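Local structure of nicotinate phosphoribosyltransferase (Porphyromonas gingivalis, 2IM5) at residues 165-170 with 174-179. The protein probably catalyses the ATP-dependent transfer of a phosphoribosyl group to nicotinate, giving nicotinate ribonucleotide on the route to NAD. Numbering follows the deposited sequence.
Sequences FGMRRR and EVEDRV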
loop_
_atom_site.group_PDB
_atom_site.type_symbol
_atom_site.label_atom_id
_atom_site.label_comp_id
_atom_site.label_asym_id
_atom_site.label_seq_id
_atom_site.Cartn_x
_atom_site.Cartn_y
_atom_site.Cartn_z
ATOM N N PHE A 165 -1.968 -7.507 -4.462
ATOM C CA PHE A 165 -1.417 -6.215 -4.035
ATOM C C PHE A 165 -0.192 -5.824 -4.873
ATOM O O PHE A 165 0.761 -5.279 -4.319
ATOM C CB PHE A 165 -0.909 -6.277 -2.581
ATOM C CG PHE A 165 -1.974 -6.418 -1.532
ATOM C CD1 PHE A 165 -3.324 -6.348 -1.848
ATOM C CD2 PHE A 165 -1.604 -6.589 -0.197
ATOM C CE1 PHE A 165 -4.299 -6.445 -0.848
ATOM C CE2 PHE A 165 -2.564 -6.688 0.809
ATOM C CZ PHE A 165 -3.916 -6.616 0.484
ATOM N N GLY A 166 -0.180 -6.076 -6.175
ATOM C CA GLY A 166 1.026 -5.743 -6.925
ATOM C C GLY A 166 1.000 -4.609 -7.940
ATOM O O GLY A 166 1.836 -4.573 -8.847
ATOM N N MET A 167 0.070 -3.676 -7.790
ATOM C CA MET A 167 -0.040 -2.571 -8.730
ATOM C C MET A 167 1.199 -1.684 -8.898
ATOM O O MET A 167 1.683 -1.488 -10.009
ATOM C CB MET A 167 -1.248 -1.703 -8.365
ATOM C CG MET A 167 -1.204 -0.302 -8.951
ATOM S SD MET A 167 -2.838 0.422 -9.164
ATOM C CE MET A 167 -2.521 1.446 -10.586
ATOM N N ARG A 168 1.711 -1.153 -7.797
ATOM C CA ARG A 168 2.860 -0.263 -7.864
ATOM C C ARG A 168 4.077 -0.752 -8.643
ATOM O O ARG A 168 4.781 0.054 -9.247
ATOM C CB ARG A 168 3.275 0.150 -6.459
ATOM C CG ARG A 168 2.370 1.222 -5.881
ATOM C CD ARG A 168 2.684 1.473 -4.415
ATOM N NE ARG A 168 2.442 0.267 -3.634
ATOM C CZ ARG A 168 2.733 0.139 -2.349
ATOM N NH1 ARG A 168 3.281 1.152 -1.689
ATOM N NH2 ARG A 168 2.475 -1.003 -1.723
ATOM N N ARG A 169 4.324 -2.059 -8.644
ATOM C CA ARG A 169 5.475 -2.594 -9.368
ATOM C C ARG A 169 5.123 -3.538 -10.511
ATOM O O ARG A 169 5.967 -4.309 -10.961
ATOM C CB ARG A 169 6.419 -3.299 -8.399
ATOM C CG ARG A 169 7.099 -2.329 -7.460
ATOM C CD ARG A 169 8.055 -3.018 -6.522
ATOM N NE ARG A 169 8.635 -2.050 -5.602
ATOM C CZ ARG A 169 9.539 -2.355 -4.680
ATOM N NH1 ARG A 169 9.966 -3.607 -4.560
ATOM N NH2 ARG A 169 10.013 -1.410 -3.878
ATOM N N ARG A 170 3.879 -3.474 -10.976
ATOM C CA ARG A 170 3.440 -4.327 -12.071
ATOM C C ARG A 170 4.287 -4.061 -13.323
ATOM O O ARG A 170 4.827 -2.964 -13.490
ATOM C CB ARG A 170 1.971 -4.052 -12.382
ATOM C CG ARG A 170 1.700 -2.660 -12.944
ATOM C CD ARG A 170 0.202 -2.385 -13.032
ATOM N NE ARG A 170 -0.098 -1.074 -13.605
ATOM C CZ ARG A 170 -1.297 -0.503 -13.559
ATOM N NH1 ARG A 170 -2.309 -1.130 -12.965
ATOM N NH2 ARG A 170 -1.485 0.697 -14.093
ATOM N N GLU A 174 -1.618 -3.973 -18.583
ATOM C CA GLU A 174 -2.029 -5.124 -19.373
ATOM C C GLU A 174 -1.675 -6.434 -18.680
ATOM O O GLU A 174 -2.479 -7.359 -18.643
ATOM C CB GLU A 174 -1.375 -5.048 -20.751
ATOM C CG GLU A 174 -1.722 -6.184 -21.679
ATOM C CD GLU A 174 -1.223 -5.927 -23.081
ATOM O OE1 GLU A 174 -0.028 -5.585 -23.237
ATOM O OE2 GLU A 174 -2.027 -6.063 -24.025
ATOM N N VAL A 175 -0.471 -6.515 -18.124
ATOM C CA VAL A 175 -0.073 -7.726 -17.417
ATOM C C VAL A 175 -0.907 -7.924 -16.137
ATOM O O VAL A 175 -1.395 -9.030 -15.883
ATOM C CB VAL A 175 1.424 -7.698 -17.059
ATOM C CG1 VAL A 175 1.752 -8.816 -16.085
ATOM C CG2 VAL A 175 2.262 -7.834 -18.330
ATOM N N GLU A 176 -1.080 -6.869 -15.336
ATOM C CA GLU A 176 -1.870 -7.006 -14.111
ATOM C C GLU A 176 -3.311 -7.372 -14.454
ATOM O O GLU A 176 -3.932 -8.181 -13.769
ATOM C CB GLU A 176 -1.865 -5.715 -13.269
ATOM C CG GLU A 176 -2.801 -5.811 -12.051
ATOM C CD GLU A 176 -2.793 -4.584 -11.113
ATOM O OE1 GLU A 176 -2.457 -3.454 -11.550
ATOM O OE2 GLU A 176 -3.157 -4.762 -9.926
ATOM N N ASP A 177 -3.829 -6.780 -15.523
ATOM C CA ASP A 177 -5.196 -7.037 -15.962
ATOM C C ASP A 177 -5.397 -8.512 -16.303
ATOM O O ASP A 177 -6.324 -9.152 -15.812
ATOM C CB ASP A 177 -5.517 -6.182 -17.191
ATOM C CG ASP A 177 -6.993 -6.197 -17.550
ATOM O OD1 ASP A 177 -7.689 -7.180 -17.224
ATOM O OD2 ASP A 177 -7.464 -5.228 -18.175
ATOM N N ARG A 178 -4.528 -9.045 -17.154
ATOM C CA ARG A 178 -4.628 -10.445 -17.561
ATOM C C ARG A 178 -4.382 -11.402 -16.397
ATOM O O ARG A 178 -5.076 -12.406 -16.262
ATOM C CB ARG A 178 -3.646 -10.738 -18.702
ATOM C CG ARG A 178 -3.698 -12.173 -19.221
ATOM C CD ARG A 178 -5.130 -12.603 -19.531
ATOM N NE ARG A 178 -5.208 -14.016 -19.896
ATOM C CZ ARG A 178 -6.343 -14.708 -19.974
ATOM N NH1 ARG A 178 -7.506 -14.122 -19.711
ATOM N NH2 ARG A 178 -6.314 -15.989 -20.318
ATOM N N VAL A 179 -3.399 -11.091 -15.561
ATOM C CA VAL A 179 -3.084 -11.931 -14.408
ATOM C C VAL A 179 -4.286 -12.015 -13.468
ATOM O O VAL A 179 -4.594 -13.087 -12.938
ATOM C CB VAL A 179 -1.861 -11.381 -13.626
ATOM C CG1 VAL A 179 -1.758 -12.053 -12.255
ATOM C CG2 VAL A 179 -0.578 -11.641 -14.422
#
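E176 turns CG opposite its own N (chi1 175°) and then runs out straight from the helix to R170, which tucks CG in between N and C and keeps its chain stretched as far as NE. The two side chains join in a buried salt bridge: NH1 of R170 donates to OE1 of E176 at 2.7 Å, with an N-H...O angle of 159°. OE1 lies at the guanidinium edge, almost in its plane, and takes the N-H nearly along its own C-O axis, while the carboxylate plane is turned 68° from the guanidinium. OE1 also lies 3.2 Å from CD of R170, so one oxygen meets both the charged end of the arginine and its aliphatic stem. M167 meets the carboxylate with CA and CB alone, CB 3.8 Å from OE1 of E176; its sulfur end leads away. The setting is the phosphoribosyltransferase domain of TIM-barrel type: residues 165-170 follow strand 162-164 of the parallel sheet and lead into helix 173-186, so this beta-alpha connection is tied back to the helix it feeds. A type I turn from M167 to R170 brings the backbones of these two residues together, with R170 pointing toward the helix. NH2 of R170 has a second acid, D9, and L199 of helix 197-203 packs on E176.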